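Long-range contacts in AB hydrolase-1 domain-containing protein (Thermoplasma acidophilum DSM 1728, PDB 3BDI), which is uncharacterised but, as a member of the alpha/beta hydrolase superfamily, probably works as a hydrolase with a serine nucleophile: residues 9-14 and 91-96; 50-55 and 199-204; 62-67 and 84-89. All coordinates share one frame; numbering follows the deposited sequence. Where two conformers were deposited one is given.

Contact 1: 9-14 and 91-96; sequences IDVNGT and RDYLKA
Val11 and Tyr93 mark the closest backbone approach, CA to CA 6.1 Å, where the end of strand 9-11 passes the last turns of helix 91-96 with the short axes 8.5 Å apart and their directions 135° apart. Val11 touches three helix residues: Asp92, Tyr93 and Ala96. Its two methyls diverge: CG1, anti to the backbone N (chi1 -175°), reaches the helix backbone beside Tyr93 and lies 3.9 Å from Asp92 CB, while CG2 approaches the edge of the Tyr93 ring near its plane and also meets the methyl of Ala96. One helical turn after Asp92, Ala96 CB touches both Val11 and Ile9, whose CD1 comes to 3.9 Å from Ala96 CB. The small side chain is consistent with the close approach of the strand.

Beyond Val11 the chain reverses in a type I' turn from Val11 to Thr14, the hairpin link to strand 14-21. Asp10, pointing away from the helix, steadies that turn in an Asx motif: its OD2 accepts from Gly13 N at 3.1 Å. Asn12 leans over the helix instead, its amide plane nearly perpendicular to the Asp92 carboxylate, with Asn12 ND2 3.3 Å from Asp92 OD2. Both groups hydrogen-bond to Tyr76 OH, so the tyrosine hydroxyl ties turn and helix together. Arg91 adds its charge to the other carboxylate oxygen.

Helix 83-96 thus lies against the outer hairpin of the sheet, with Ile9 and Val11 also packed on Val16 of strand 14-21, and Tyr93 running on to Tyr60 and Pro62 of strand 57-62 and hydrogen-bonded to Gln18.

Contact 2: 50-55 and 199-204; sequences NNYSKI and ITVDFL
Thr200 OG1 receives the phenol proton of Tyr52 at 2.8 Å from Tyr52 OH, and hydrogen-bonds in its turn to the carbonyl of Phe196 one helical turn back. The threonine hydroxyl sits between its own backbone N and carbonyl carbon (chi1 58°), which places it facing Phe196 O and in the plane of the Tyr52 ring at its edge. A buried phenol is thereby satisfied and its end anchored.

The rest of the ring is held by carbon. Leu204 CD1 rests over one face, 3.9 Å from the ring centroid and 19° off the normal, displaced toward the CD1-CE1 edge of the tyrosine ring: a CH-pi contact. Val201 CG2 comes in at the ring edge, 4.0 Å from Tyr52 CE1, and the two together probably limit ring rotation. Nearer the surface, Ile55 splits its branches between two partners. Its CD1 presses on Leu204 CB at 3.5 Å, crossing that side chain at about a right angle, and its CG2 meets Val201 CG1.

Tyr52 and Leu204 both continue onto Ile30 of strand 28-33. Two helices distant in sequence, 48-53 and the C-terminal 193-205, are thus packed side by side against one face of the central sheet, an arrangement characteristic of the alpha/beta hydrolase fold.

Contact 3: 62-67 and 84-89; sequences PDYPGF and KHAAEF
Phe89 is the wedge of this contact, driven from helix 84-89 into the loop 62-67 and met there by three side chains. With CG anti to the backbone N (chi1 180°), its ring stands out from the helix toward the loop. Pro65 lies over one face, its CD 3.8 Å from the Phe89 ring centroid and 17° off the normal, a clear CH-pi contact. Pro62 CG approaches the ring edge near its plane, 4.1 Å from Phe89 CE2. The Tyr64 ring comes in obliquely, planes at 68° and Tyr64 CE1 3.5 Å from Phe89 CD2. Pro65 CD also sits above the centre of the Tyr64 ring, so one methylene serves both aromatics.

Farther along, Tyr64 slides past Phe89 to put its hydroxyl on the helix surface, with OH 3.2 Å from Ala86 CA and 3.5 Å from Ala86 CB. That small residue admits the phenol, whose hydrogen bond goes to the carbonyl of Tyr76. Trimming Phe89 to an alanine would probably open a gap beneath Pro65 and leave the Tyr64 ring without the neighbour along its flank.

The other side is looser. His85 barely touches the loop, and its imidazole turns away to bond with Gly77 O. Gly66, at the exposed corner of the type II turn from Tyr64 to Phe67, marks the solvent side.

Leading out of strand 57-62, the inner part of the loop, Pro62 to Pro65, is packed against its neighbours: Val16 of strand 14-21 touches Pro62 and Phe89, Tyr76 meets Phe89 edge-to-face, and Met113 of helix 109-120 packs on Tyr64 and Ala86.

In the fold
Contacts 1 and 3 share helix 83-96 and lie about 10 Å apart, centre to centre. They merge into one packed layer: Tyr93 OH of contact 1 is 3.4 Å from Pro62 CD of contact 3. Tyr76 serves both, through its hydroxyl in contact 1 and its ring and carbonyl in contact 3. A bound di(hydroxyethyl)ether lies about 4 Å from the side chain of Asn12 and about 8 Å from that of His85. Contact 2 stands apart, about 24 Å from contact 3 between centres, across the molecule's middle. In contact 3, Tyr64 lies near the probable nucleophile elbow around Ser108, without touching it; Ser108, His186 and Asp158 would form the likely catalytic triad.

Contact 1: 9-14 and 91-96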
ATOM      1  N   ILE A   9       9.783 -13.849  -6.914  0.50  8.76           N
ATOM      2  CA  ILE A   9       8.792 -14.835  -6.432  0.50  8.98           C
ATOM      3  C   ILE A   9       7.857 -15.157  -7.615  0.50  9.30           C
ATOM      4  O   ILE A   9       7.593 -14.294  -8.480  0.50 10.44           O
ATOM      5  CB  ILE A   9       8.015 -14.305  -5.170  0.50  8.80           C
ATOM      6  CG1 ILE A   9       7.223 -15.431  -4.488  0.50  7.01           C
ATOM      7  CG2 ILE A   9       7.166 -13.061  -5.492  0.50 13.34           C
ATOM      8  CD1 ILE A   9       6.826 -15.111  -3.095  0.50  8.08           C
ATOM      9  N   ASP A  10       7.385 -16.403  -7.710  1.00 10.37           N
ATOM     10  CA  ASP A  10       6.329 -16.738  -8.622  1.00 10.20           C
ATOM     11  C   ASP A  10       5.012 -16.512  -7.967  1.00 11.85           C
ATOM     12  O   ASP A  10       4.728 -17.096  -6.902  1.00 12.99           O
ATOM     13  CB  ASP A  10       6.392 -18.193  -9.052  1.00 12.02           C
ATOM     14  CG  ASP A  10       5.292 -18.528 -10.093  1.00 14.39           C
ATOM     15  OD1 ASP A  10       5.418 -18.046 -11.226  1.00 26.88           O
ATOM     16  OD2 ASP A  10       4.347 -19.212  -9.749  1.00 29.77           O
ATOM     17  N   VAL A  11       4.170 -15.687  -8.592  1.00  9.56           N
ATOM     18  CA  VAL A  11       2.794 -15.479  -8.172  1.00 10.78           C
ATOM     19  C   VAL A  11       1.909 -16.024  -9.291  1.00 10.57           C
ATOM     20  O   VAL A  11       1.643 -15.374 -10.302  1.00  9.95           O
ATOM     21  CB  VAL A  11       2.496 -13.997  -7.824  1.00  9.95           C
ATOM     22  CG1 VAL A  11       1.064 -13.883  -7.262  1.00 11.43           C
ATOM     23  CG2 VAL A  11       3.538 -13.477  -6.813  1.00 11.99           C
ATOM     24  N   ASN A  12       1.480 -17.275  -9.141  1.00 10.73           N
ATOM     25  CA  ASN A  12       0.628 -17.955 -10.119  1.00 11.50           C
ATOM     26  C   ASN A  12       1.068 -17.769 -11.546  1.00  9.77           C
ATOM     27  O   ASN A  12       0.258 -17.540 -12.431  1.00 11.97           O
ATOM     28  CB  ASN A  12      -0.840 -17.587  -9.924  1.00 11.13           C
ATOM     29  CG  ASN A  12      -1.374 -18.109  -8.628  1.00 18.59           C
ATOM     30  OD1 ASN A  12      -1.193 -19.293  -8.310  1.00 19.50           O
ATOM     31  ND2 ASN A  12      -1.997 -17.262  -7.853  1.00 21.66           N
ATOM     32  N   GLY A  13       2.362 -17.909 -11.776  1.00 10.16           N
ATOM     33  CA  GLY A  13       2.894 -17.916 -13.134  1.00 10.24           C
ATOM     34  C   GLY A  13       3.512 -16.591 -13.578  1.00 12.80           C
ATOM     35  O   GLY A  13       4.106 -16.514 -14.649  1.00 14.76           O
ATOM     36  N   THR A  14       3.395 -15.570 -12.741  1.00  9.93           N
ATOM     37  CA  THR A  14       3.995 -14.262 -13.032  1.00  8.93           C
ATOM     38  C   THR A  14       5.209 -14.065 -12.157  1.00  9.01           C
ATOM     39  O   THR A  14       5.111 -14.179 -10.914  1.00 10.12           O
ATOM     40  CB  THR A  14       2.976 -13.144 -12.807  1.00 10.51           C
ATOM     41  OG1 THR A  14       1.918 -13.303 -13.751  1.00 10.98           O
ATOM     42  CG2 THR A  14       3.605 -11.740 -13.022  1.00 10.59           C
ATOM     43  N   ARG A  91      -4.093 -10.395  -2.841  0.50 10.47           N
ATOM     44  CA  ARG A  91      -4.444 -11.641  -2.138  0.50 11.17           C
ATOM     45  C   ARG A  91      -3.446 -12.758  -2.450  0.50 10.79           C
ATOM     46  O   ARG A  91      -2.923 -13.414  -1.551  0.50 12.43           O
ATOM     47  CB  ARG A  91      -5.836 -12.076  -2.533  0.50 12.13           C
ATOM     48  CG  ARG A  91      -6.306 -13.303  -1.781  0.50 13.07           C
ATOM     49  CD  ARG A  91      -7.628 -13.741  -2.293  0.50 18.63           C
ATOM     50  NE  ARG A  91      -7.527 -14.673  -3.415  0.50 23.86           N
ATOM     51  CZ  ARG A  91      -7.607 -14.363  -4.704  0.50 21.26           C
ATOM     52  NH1 ARG A  91      -7.738 -13.115  -5.124  0.50 34.17           N
ATOM     53  NH2 ARG A  91      -7.541 -15.329  -5.597  0.50 28.10           N
ATOM     54  N   ASP A  92      -3.196 -12.962  -3.741  1.00  9.90           N
ATOM     55  CA  ASP A  92      -2.319 -14.057  -4.193  1.00 11.68           C
ATOM     56  C   ASP A  92      -0.870 -13.857  -3.792  1.00 10.31           C
ATOM     57  O   ASP A  92      -0.143 -14.802  -3.530  1.00 10.82           O
ATOM     58  CB  ASP A  92      -2.446 -14.229  -5.711  1.00 11.67           C
ATOM     59  CG  ASP A  92      -3.811 -14.789  -6.149  1.00 12.02           C
ATOM     60  OD1 ASP A  92      -4.627 -15.138  -5.263  1.00 14.01           O
ATOM     61  OD2 ASP A  92      -4.114 -14.787  -7.361  1.00 11.73           O
ATOM     62  N   TYR A  93      -0.439 -12.590  -3.796  1.00 10.41           N
ATOM     63  CA  TYR A  93       0.913 -12.191  -3.407  1.00 11.48           C
ATOM     64  C   TYR A  93       1.153 -12.441  -1.918  1.00  9.57           C
ATOM     65  O   TYR A  93       2.178 -12.993  -1.552  1.00 10.75           O
ATOM     66  CB  TYR A  93       1.110 -10.703  -3.743  1.00 10.41           C
ATOM     67  CG  TYR A  93       2.407 -10.135  -3.231  1.00  9.58           C
ATOM     68  CD1 TYR A  93       3.618 -10.474  -3.785  1.00  9.18           C
ATOM     69  CD2 TYR A  93       2.394  -9.286  -2.114  1.00  9.78           C
ATOM     70  CE1 TYR A  93       4.766  -9.939  -3.291  1.00  8.44           C
ATOM     71  CE2 TYR A  93       3.535  -8.735  -1.622  1.00  9.84           C
ATOM     72  CZ  TYR A  93       4.753  -9.089  -2.186  1.00  7.90           C
ATOM     73  OH  TYR A  93       5.927  -8.570  -1.696  1.00 10.16           O
ATOM     74  N   LEU A  94       0.182 -12.077  -1.080  1.00 10.90           N
ATOM     75  CA  LEU A  94       0.306 -12.394   0.323  1.00 11.45           C
ATOM     76  C   LEU A  94       0.356 -13.914   0.538  1.00 12.30           C
ATOM     77  O   LEU A  94       1.220 -14.404   1.258  1.00 12.54           O
ATOM     78  CB  LEU A  94      -0.826 -11.745   1.101  1.00 12.15           C
ATOM     79  CG  LEU A  94      -0.831 -10.212   1.210  1.00 14.01           C
ATOM     80  CD1 LEU A  94      -2.090  -9.752   1.939  1.00 16.41           C
ATOM     81  CD2 LEU A  94       0.434  -9.710   1.931  1.00 13.66           C
ATOM     82  N   LYS A  95      -0.511 -14.654  -0.154  1.00 14.60           N
ATOM     83  CA  LYS A  95      -0.543 -16.123  -0.042  1.00 14.27           C
ATOM     84  C   LYS A  95       0.777 -16.723  -0.475  1.00 12.92           C
ATOM     85  O   LYS A  95       1.299 -17.634   0.163  1.00 14.34           O
ATOM     86  CB  LYS A  95      -1.682 -16.700  -0.883  1.00 14.84           C
ATOM     87  CG  LYS A  95      -1.812 -18.231  -0.837  1.00 20.47           C
ATOM     88  CD  LYS A  95      -3.044 -18.723  -1.591  1.00 23.47           C
ATOM     89  N   ALA A  96       1.367 -16.207  -1.557  1.00 11.13           N
ATOM     90  CA  ALA A  96       2.643 -16.736  -2.022  1.00 11.60           C
ATOM     91  C   ALA A  96       3.763 -16.590  -1.009  1.00 11.77           C
ATOM     92  O   ALA A  96       4.694 -17.373  -0.984  1.00 13.93           O
ATOM     93  CB  ALA A  96       3.045 -16.078  -3.364  1.00 12.02           C
TER

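Contact 2: 50-55 and 199-204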
ATOM      1  N   ASN A  50      13.329  -0.564   7.345  1.00 10.68           N
ATOM      2  CA  ASN A  50      13.884  -0.454   8.697  1.00 10.13           C
ATOM      3  C   ASN A  50      12.873   0.193   9.630  1.00 10.80           C
ATOM      4  O   ASN A  50      12.710  -0.271  10.764  1.00 13.02           O
ATOM      5  CB  ASN A  50      15.220   0.264   8.738  1.00 10.38           C
ATOM      6  CG  ASN A  50      16.325  -0.548   8.183  1.00 14.20           C
ATOM      7  OD1 ASN A  50      16.564  -1.676   8.645  1.00 14.28           O
ATOM      8  ND2 ASN A  50      17.037   0.001   7.188  1.00 15.52           N
ATOM      9  N   ASN A  51      12.216   1.257   9.225  1.00 11.65           N
ATOM     10  CA  ASN A  51      11.284   1.932  10.137  1.00 12.66           C
ATOM     11  C   ASN A  51      10.068   1.100  10.553  1.00 14.22           C
ATOM     12  O   ASN A  51       9.591   1.193  11.708  1.00 15.44           O
ATOM     13  CB  ASN A  51      10.839   3.281   9.564  1.00 14.65           C
ATOM     14  CG  ASN A  51      11.890   4.350   9.753  1.00 13.83           C
ATOM     15  OD1 ASN A  51      12.241   4.668  10.894  1.00 17.16           O
ATOM     16  ND2 ASN A  51      12.275   5.002   8.685  1.00 15.43           N
ATOM     17  N   TYR A  52       9.523   0.298   9.646  1.00 13.00           N
ATOM     18  CA  TYR A  52       8.399  -0.573  10.011  1.00 13.25           C
ATOM     19  C   TYR A  52       8.826  -1.836  10.685  1.00 14.46           C
ATOM     20  O   TYR A  52       8.101  -2.344  11.554  1.00 14.42           O
ATOM     21  CB  TYR A  52       7.495  -0.853   8.831  1.00 11.45           C
ATOM     22  CG  TYR A  52       6.863   0.362   8.190  1.00 11.53           C
ATOM     23  CD1 TYR A  52       6.680   1.574   8.889  1.00 10.70           C
ATOM     24  CD2 TYR A  52       6.433   0.347   6.850  1.00 11.01           C
ATOM     25  CE1 TYR A  52       6.135   2.667   8.283  1.00 10.77           C
ATOM     26  CE2 TYR A  52       5.851   1.446   6.256  1.00 12.31           C
ATOM     27  CZ  TYR A  52       5.713   2.632   6.966  1.00  9.95           C
ATOM     28  OH  TYR A  52       5.162   3.685   6.303  1.00 11.58           O
ATOM     29  N   SER A  53      10.010  -2.341  10.359  1.00 11.99           N
ATOM     30  CA  SER A  53      10.556  -3.506  11.036  1.00 12.42           C
ATOM     31  C   SER A  53      10.827  -3.241  12.519  1.00 14.07           C
ATOM     32  O   SER A  53      10.706  -4.127  13.358  1.00 16.52           O
ATOM     33  CB  SER A  53      11.834  -3.960  10.334  1.00 13.88           C
ATOM     34  OG  SER A  53      12.287  -5.152  10.886  1.00 17.36           O
ATOM     35  N   LYS A  54      11.238  -2.017  12.836  1.00 13.41           N
ATOM     36  CA  LYS A  54      11.614  -1.666  14.197  1.00 15.93           C
ATOM     37  C   LYS A  54      10.407  -1.599  15.117  1.00 13.77           C
ATOM     38  O   LYS A  54      10.622  -1.572  16.351  1.00 16.04           O
ATOM     39  CB  LYS A  54      12.368  -0.333  14.197  1.00 16.70           C
ATOM     40  CG  LYS A  54      13.832  -0.518  13.880  1.00 21.94           C
ATOM     41  CD  LYS A  54      14.541   0.815  13.614  1.00 24.21           C
ATOM     42  CE  LYS A  54      16.047   0.588  13.597  1.00 30.37           C
ATOM     43  NZ  LYS A  54      16.801   1.876  13.428  1.00 33.03           N
ATOM     44  N   ILE A  55       9.193  -1.539  14.572  1.00 15.03           N
ATOM     45  CA  ILE A  55       7.945  -1.607  15.376  1.00 13.89           C
ATOM     46  C   ILE A  55       7.280  -2.992  15.211  1.00 16.16           C
ATOM     47  O   ILE A  55       6.079  -3.120  15.421  1.00 17.46           O
ATOM     48  CB  ILE A  55       6.951  -0.407  15.112  1.00 16.61           C
ATOM     49  CG1 ILE A  55       6.507  -0.319  13.658  1.00 14.21           C
ATOM     50  CG2 ILE A  55       7.624   0.925  15.530  1.00 19.67           C
ATOM     51  CD1 ILE A  55       5.322   0.573  13.379  1.00 15.00           C
ATOM     52  N   ILE A 199       4.180   9.892  10.887  1.00 11.30           N
ATOM     53  CA  ILE A 199       2.734   9.703  10.867  1.00 11.68           C
ATOM     54  C   ILE A 199       2.384   8.216  10.690  1.00 10.72           C
ATOM     55  O   ILE A 199       1.502   7.672  11.385  1.00 12.27           O
ATOM     56  CB  ILE A 199       2.070  10.540   9.753  1.00 14.20           C
ATOM     57  CG1 ILE A 199       2.158  12.031  10.075  1.00 15.01           C
ATOM     58  CG2 ILE A 199       0.601  10.086   9.498  1.00 19.52           C
ATOM     59  CD1 ILE A 199       2.015  12.850   8.786  1.00 20.96           C
ATOM     60  N   THR A 200       3.039   7.511   9.750  1.00 10.91           N
ATOM     61  CA  THR A 200       2.694   6.125   9.498  1.00  8.87           C
ATOM     62  C   THR A 200       3.124   5.211  10.640  1.00  9.57           C
ATOM     63  O   THR A 200       2.398   4.310  11.011  1.00  9.75           O
ATOM     64  CB  THR A 200       3.195   5.593   8.151  1.00 10.18           C
ATOM     65  OG1 THR A 200       4.634   5.720   8.078  1.00 11.23           O
ATOM     66  CG2 THR A 200       2.451   6.290   6.960  1.00 12.84           C
ATOM     67  N   VAL A 201       4.279   5.460  11.243  1.00  9.62           N
ATOM     68  CA  VAL A 201       4.697   4.706  12.408  1.00  8.32           C
ATOM     69  C   VAL A 201       3.716   4.915  13.572  1.00  8.84           C
ATOM     70  O   VAL A 201       3.367   3.968  14.280  1.00 10.09           O
ATOM     71  CB  VAL A 201       6.153   5.037  12.809  1.00 10.55           C
ATOM     72  CG1 VAL A 201       6.494   4.520  14.226  1.00 12.59           C
ATOM     73  CG2 VAL A 201       7.126   4.458  11.776  1.00 11.11           C
ATOM     74  N   ASP A 202       3.296   6.159  13.796  1.00  9.81           N
ATOM     75  CA  ASP A 202       2.357   6.410  14.876  1.00 10.93           C
ATOM     76  C   ASP A 202       1.036   5.637  14.648  1.00 10.95           C
ATOM     77  O   ASP A 202       0.489   5.012  15.572  1.00 11.36           O
ATOM     78  CB  ASP A 202       2.084   7.886  14.973  1.00 11.43           C
ATOM     79  CG  ASP A 202       1.225   8.216  16.113  1.00 19.29           C
ATOM     80  OD1 ASP A 202       1.709   8.176  17.281  1.00 18.64           O
ATOM     81  OD2 ASP A 202       0.059   8.451  15.844  1.00 19.54           O
ATOM     82  N   PHE A 203       0.500   5.659  13.419  1.00  9.01           N
ATOM     83  CA  PHE A 203      -0.675   4.906  13.095  1.00  8.26           C
ATOM     84  C   PHE A 203      -0.514   3.416  13.353  1.00 10.07           C
ATOM     85  O   PHE A 203      -1.349   2.761  13.949  1.00 10.39           O
ATOM     86  CB  PHE A 203      -1.051   5.159  11.622  1.00  9.95           C
ATOM     87  CG  PHE A 203      -2.170   4.295  11.108  1.00  9.72           C
ATOM     88  CD1 PHE A 203      -3.493   4.565  11.411  1.00  9.46           C
ATOM     89  CD2 PHE A 203      -1.929   3.223  10.273  1.00  9.72           C
ATOM     90  CE1 PHE A 203      -4.477   3.758  10.938  1.00 10.85           C
ATOM     91  CE2 PHE A 203      -2.934   2.441   9.795  1.00 12.27           C
ATOM     92  CZ  PHE A 203      -4.205   2.720  10.133  1.00 10.69           C
ATOM     93  N   LEU A 204       0.595   2.850  12.866  1.00  8.64           N
ATOM     94  CA  LEU A 204       0.815   1.417  13.000  1.00 10.58           C
ATOM     95  C   LEU A 204       1.014   1.021  14.451  1.00  9.88           C
ATOM     96  O   LEU A 204       0.571  -0.072  14.877  1.00 11.97           O
ATOM     97  CB  LEU A 204       2.025   0.976  12.152  1.00 12.64           C
ATOM     98  CG  LEU A 204       1.840   1.087  10.672  1.00 13.79           C
ATOM     99  CD1 LEU A 204       3.161   0.863   9.866  1.00 17.81           C
ATOM    100  CD2 LEU A 204       0.788   0.059  10.166  1.00 15.31           C
TER

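Contact 3: 62-67 and 84-89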
ATOM      1  N   PRO A  62       6.394  -5.531  -3.443  1.00  8.25           N
ATOM      2  CA  PRO A  62       6.635  -5.982  -4.827  1.00  7.25           C
ATOM      3  C   PRO A  62       6.587  -4.860  -5.845  1.00  8.17           C
ATOM      4  O   PRO A  62       5.995  -3.801  -5.605  1.00  8.21           O
ATOM      5  CB  PRO A  62       5.464  -6.912  -5.073  1.00  8.08           C
ATOM      6  CG  PRO A  62       4.347  -6.303  -4.293  1.00  7.51           C
ATOM      7  CD  PRO A  62       4.965  -5.577  -3.092  1.00  7.91           C
ATOM      8  N   ASP A  63       7.186  -5.120  -7.006  1.00  7.47           N
ATOM      9  CA  ASP A  63       6.886  -4.344  -8.222  1.00  7.01           C
ATOM     10  C   ASP A  63       5.625  -4.963  -8.814  1.00  7.30           C
ATOM     11  O   ASP A  63       5.547  -6.197  -8.979  1.00  8.97           O
ATOM     12  CB  ASP A  63       8.016  -4.357  -9.213  1.00  7.75           C
ATOM     13  CG  ASP A  63       9.230  -3.579  -8.745  1.00  7.99           C
ATOM     14  OD1 ASP A  63       9.166  -2.882  -7.725  1.00  8.05           O
ATOM     15  OD2 ASP A  63      10.275  -3.689  -9.437  1.00  8.31           O
ATOM     16  N   TYR A  64       4.613  -4.143  -9.060  1.00  8.23           N
ATOM     17  CA  TYR A  64       3.347  -4.620  -9.616  1.00  8.14           C
ATOM     18  C   TYR A  64       3.648  -5.239 -10.988  1.00  8.54           C
ATOM     19  O   TYR A  64       4.436  -4.694 -11.730  1.00  9.06           O
ATOM     20  CB  TYR A  64       2.308  -3.488  -9.724  1.00  8.22           C
ATOM     21  CG  TYR A  64       0.905  -4.073  -9.933  1.00  8.81           C
ATOM     22  CD1 TYR A  64       0.192  -4.602  -8.873  1.00  7.43           C
ATOM     23  CD2 TYR A  64       0.433  -4.272 -11.202  1.00  8.74           C
ATOM     24  CE1 TYR A  64      -0.962  -5.262  -9.066  1.00  9.93           C
ATOM     25  CE2 TYR A  64      -0.755  -4.951 -11.409  1.00  8.80           C
ATOM     26  CZ  TYR A  64      -1.466  -5.405 -10.340  1.00  7.87           C
ATOM     27  OH  TYR A  64      -2.608  -6.113 -10.474  1.00 10.19           O
ATOM     28  N   PRO A  65       2.999  -6.365 -11.346  1.00  7.60           N
ATOM     29  CA  PRO A  65       3.187  -6.897 -12.708  1.00  7.81           C
ATOM     30  C   PRO A  65       3.070  -5.844 -13.801  1.00  9.04           C
ATOM     31  O   PRO A  65       2.117  -5.089 -13.809  1.00  8.73           O
ATOM     32  CB  PRO A  65       2.097  -7.985 -12.799  1.00  9.21           C
ATOM     33  CG  PRO A  65       1.990  -8.482 -11.362  1.00  8.42           C
ATOM     34  CD  PRO A  65       2.124  -7.250 -10.523  1.00  8.27           C
ATOM     35  N   GLY A  66       4.042  -5.811 -14.703  1.00  8.43           N
ATOM     36  CA  GLY A  66       4.069  -4.810 -15.726  1.00  7.36           C
ATOM     37  C   GLY A  66       4.834  -3.564 -15.387  1.00  8.42           C
ATOM     38  O   GLY A  66       5.029  -2.713 -16.281  1.00  9.87           O
ATOM     39  N   PHE A  67       5.358  -3.467 -14.163  1.00  7.84           N
ATOM     40  CA  PHE A  67       6.060  -2.283 -13.659  1.00  8.11           C
ATOM     41  C   PHE A  67       7.403  -2.731 -13.102  1.00  8.14           C
ATOM     42  O   PHE A  67       7.589  -3.883 -12.714  1.00  9.18           O
ATOM     43  CB  PHE A  67       5.262  -1.604 -12.531  1.00  7.96           C
ATOM     44  CG  PHE A  67       3.999  -0.967 -13.013  1.00  8.56           C
ATOM     45  CD1 PHE A  67       2.845  -1.723 -13.248  1.00  9.88           C
ATOM     46  CD2 PHE A  67       3.964   0.389 -13.266  1.00  8.60           C
ATOM     47  CE1 PHE A  67       1.703  -1.122 -13.681  1.00 10.40           C
ATOM     48  CE2 PHE A  67       2.801   0.971 -13.708  1.00  8.86           C
ATOM     49  CZ  PHE A  67       1.700   0.204 -13.960  1.00 10.64           C
ATOM     50  N   LYS A  84     -10.114  -5.029 -10.083  1.00 17.12           N
ATOM     51  CA  LYS A  84     -10.308  -6.334  -9.450  1.00 15.52           C
ATOM     52  C   LYS A  84      -9.117  -7.273  -9.742  1.00 14.48           C
ATOM     53  O   LYS A  84      -8.859  -8.121  -8.937  1.00 15.80           O
ATOM     54  CB  LYS A  84     -11.672  -6.943  -9.788  1.00 19.52           C
ATOM     55  CG  LYS A  84     -12.826  -6.198  -9.095  1.00 22.67           C
ATOM     56  CD  LYS A  84     -14.164  -6.930  -9.212  1.00 22.60           C
ATOM     57  N   HIS A  85      -8.404  -7.107 -10.854  1.00 13.34           N
ATOM     58  CA  HIS A  85      -7.168  -7.865 -11.084  1.00 13.22           C
ATOM     59  C   HIS A  85      -6.136  -7.578 -10.016  1.00 12.46           C
ATOM     60  O   HIS A  85      -5.370  -8.469  -9.635  1.00 11.04           O
ATOM     61  CB  HIS A  85      -6.503  -7.494 -12.411  1.00 16.57           C
ATOM     62  CG  HIS A  85      -7.051  -8.210 -13.588  1.00 20.15           C
ATOM     63  ND1 HIS A  85      -6.436  -8.179 -14.823  1.00 24.64           N
ATOM     64  CD2 HIS A  85      -8.121  -9.024 -13.710  1.00 20.85           C
ATOM     65  CE1 HIS A  85      -7.139  -8.912 -15.670  1.00 32.80           C
ATOM     66  NE2 HIS A  85      -8.168  -9.433 -15.021  1.00 23.59           N
ATOM     67  N   ALA A  86      -6.073  -6.322  -9.570  1.00 12.38           N
ATOM     68  CA  ALA A  86      -5.123  -5.950  -8.547  1.00 11.42           C
ATOM     69  C   ALA A  86      -5.498  -6.486  -7.173  1.00 11.14           C
ATOM     70  O   ALA A  86      -4.625  -6.813  -6.405  1.00 12.55           O
ATOM     71  CB  ALA A  86      -4.968  -4.447  -8.483  1.00 12.80           C
ATOM     72  N   ALA A  87      -6.788  -6.598  -6.866  1.00 11.40           N
ATOM     73  CA  ALA A  87      -7.181  -7.261  -5.616  1.00 11.41           C
ATOM     74  C   ALA A  87      -6.774  -8.729  -5.592  1.00 10.19           C
ATOM     75  O   ALA A  87      -6.314  -9.263  -4.576  1.00 12.39           O
ATOM     76  CB  ALA A  87      -8.732  -7.101  -5.394  1.00 12.40           C
ATOM     77  N   GLU A  88      -6.995  -9.409  -6.721  0.50 10.06           N
ATOM     78  CA  GLU A  88      -6.501 -10.787  -6.901  0.50 10.25           C
ATOM     79  C   GLU A  88      -5.000 -10.836  -6.680  0.50  9.42           C
ATOM     80  O   GLU A  88      -4.504 -11.662  -5.918  0.50  8.85           O
ATOM     81  CB  GLU A  88      -6.826 -11.335  -8.294  0.50 11.41           C
ATOM     82  CG  GLU A  88      -8.299 -11.537  -8.569  0.50 10.38           C
ATOM     83  CD  GLU A  88      -8.953 -12.371  -7.539  0.50 13.95           C
ATOM     84  OE1 GLU A  88      -8.492 -13.514  -7.264  0.50 17.96           O
ATOM     85  OE2 GLU A  88      -9.964 -11.882  -7.022  0.50 19.72           O
ATOM     86  N   PHE A  89      -4.276  -9.908  -7.306  1.00 10.11           N
ATOM     87  CA  PHE A  89      -2.831  -9.877  -7.127  1.00  9.62           C
ATOM     88  C   PHE A  89      -2.454  -9.773  -5.666  1.00  9.45           C
ATOM     89  O   PHE A  89      -1.624 -10.524  -5.183  1.00  9.68           O
ATOM     90  CB  PHE A  89      -2.158  -8.746  -7.880  1.00  9.75           C
ATOM     91  CG  PHE A  89      -0.690  -8.744  -7.663  1.00  9.07           C
ATOM     92  CD1 PHE A  89       0.110  -9.698  -8.219  1.00  9.84           C
ATOM     93  CD2 PHE A  89      -0.110  -7.808  -6.816  1.00 10.78           C
ATOM     94  CE1 PHE A  89       1.467  -9.722  -7.928  1.00  9.92           C
ATOM     95  CE2 PHE A  89       1.228  -7.825  -6.556  1.00  9.59           C
ATOM     96  CZ  PHE A  89       2.003  -8.790  -7.128  1.00 10.20           C
TER